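Local coordinates for protein paenibacillus xanthan lyase (Paenibacillus, PDB 6F2P) that cleaves the polysaccharide xanthan as a lyase, probably by the beta-elimination chemistry of polysaccharide lyase family 8, at residues A[40-43]-A[44-48]. Numbering follows the deposited sequence.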
# COMPACT_ATOMS: atom_id res chain seq x y z
N THR A 40 13.91 40.75 -18.95
CA THR A 40 14.88 39.96 -18.20
C THR A 40 16.27 40.06 -18.83
O THR A 40 17.26 40.28 -18.13
CB THR A 40 14.45 38.47 -18.10
OG1 THR A 40 13.33 38.35 -17.22
CG2 THR A 40 15.57 37.63 -17.55
N ALA A 41 16.33 39.91 -20.15
CA ALA A 41 17.60 40.03 -20.85
C ALA A 41 18.22 41.41 -20.66
O ALA A 41 19.42 41.52 -20.38
CB ALA A 41 17.44 39.73 -22.30
N GLN A 42 17.42 42.47 -20.81
CA GLN A 42 17.95 43.81 -20.62
C GLN A 42 18.51 43.94 -19.20
O GLN A 42 19.55 44.56 -19.00
CB GLN A 42 16.89 44.89 -20.88
CG GLN A 42 17.47 46.31 -20.99
CD GLN A 42 18.49 46.45 -22.12
OE1 GLN A 42 18.23 46.08 -23.26
NE2 GLN A 42 19.66 46.99 -21.80
N GLY A 43 17.83 43.32 -18.24
CA GLY A 43 18.29 43.34 -16.87
C GLY A 43 19.72 42.85 -16.69
O GLY A 43 20.58 43.56 -16.13
N TYR A 44 19.98 41.63 -17.15
CA TYR A 44 21.29 41.02 -16.95
C TYR A 44 22.32 41.64 -17.87
O TYR A 44 23.52 41.61 -17.57
CB TYR A 44 21.21 39.50 -17.16
CG TYR A 44 20.43 38.81 -16.07
CD1 TYR A 44 20.74 39.03 -14.73
CD2 TYR A 44 19.37 37.96 -16.37
CE1 TYR A 44 20.02 38.41 -13.73
CE2 TYR A 44 18.65 37.33 -15.36
CZ TYR A 44 18.98 37.57 -14.05
OH TYR A 44 18.29 36.96 -13.03
N TRP A 45 21.87 42.21 -18.98
CA TRP A 45 22.77 42.90 -19.89
C TRP A 45 23.27 44.17 -19.19
O TRP A 45 24.46 44.52 -19.24
CB TRP A 45 22.06 43.25 -21.20
CG TRP A 45 22.99 43.67 -22.30
CD1 TRP A 45 24.34 43.51 -22.33
CD2 TRP A 45 22.63 44.31 -23.53
NE1 TRP A 45 24.85 44.01 -23.51
CE2 TRP A 45 23.82 44.51 -24.26
CE3 TRP A 45 21.42 44.74 -24.08
CZ2 TRP A 45 23.84 45.13 -25.51
CZ3 TRP A 45 21.44 45.35 -25.33
CH2 TRP A 45 22.64 45.54 -26.03
N ASP A 46 22.34 44.84 -18.53
CA ASP A 46 22.64 46.06 -17.81
C ASP A 46 23.61 45.82 -16.67
O ASP A 46 24.52 46.60 -16.45
CB ASP A 46 21.34 46.70 -17.29
CG ASP A 46 20.54 47.36 -18.40
OD1 ASP A 46 21.10 47.54 -19.51
OD2 ASP A 46 19.36 47.70 -18.16
N SER A 47 23.42 44.73 -15.93
CA SER A 47 24.26 44.45 -14.78
C SER A 47 25.55 43.73 -15.15
O SER A 47 26.38 43.47 -14.29
CB SER A 47 23.51 43.63 -13.74
OG SER A 47 22.98 42.45 -14.31
N MET A 48 25.72 43.41 -16.42
CA MET A 48 26.87 42.61 -16.83
C MET A 48 28.19 43.38 -16.71
O MET A 48 28.28 44.56 -17.05
CB MET A 48 26.68 42.08 -18.25
CG MET A 48 27.78 41.10 -18.68
SD MET A 48 27.56 40.42 -20.33
CE MET A 48 28.88 39.22 -20.38
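Gln42 and Asp46, one turn apart, meet through their side chains in a local i to i+4 contact near the C-terminal end of helix 28-46, on the surface of the alpha-helical N-terminal domain. Gln42 NE2 gives a hydrogen bond to Asp46 OD1 at 2.8 Å, the acceptor lying close to the amide plane while the donor comes from above the carboxylate, the two planes being 51° apart. With CG anti to the backbone N (chi1 -167°) and a bend at chi2, the glutamine folds along the helix, bringing NE2 to the aspartate and OE1 to the edge of the Trp45 ring, 3.6 Å from CE3. A leucine here would probably deprive Asp46 OD1 of this amide donor and leave the carboxylate freer to turn. The indole has its strongest polar partner beyond the helix: NE1 is hydrogen-bonded to Asp100 of helix 95-111, and the side chains of Met80 and Leu91 lie against that of Trp45. Elsewhere round the turn, Thr40 and Tyr44 run side by side, Thr40 CG2 lying 3.8 Å from Tyr44 CE2; the phenol ring also stacks with His76 of helix 68-85. Beneath the side chains, backbone hydrogen bonds run from Tyr44 N to Thr40 O, from Trp45 N to Ala41 O (2.9 Å) and from Asp46 N to Gln42 O (2.8 Å). Ser47 N continues the pattern to Gly43 O at 3.1 Å. The arrangement is that of i to i+4 pairing on the last turns of an amphipathic helix, with the Gln-Asp pair at the surface and Ala41 and Trp45 packed against neighbouring helices of the family 8 lyase alpha-helical domain.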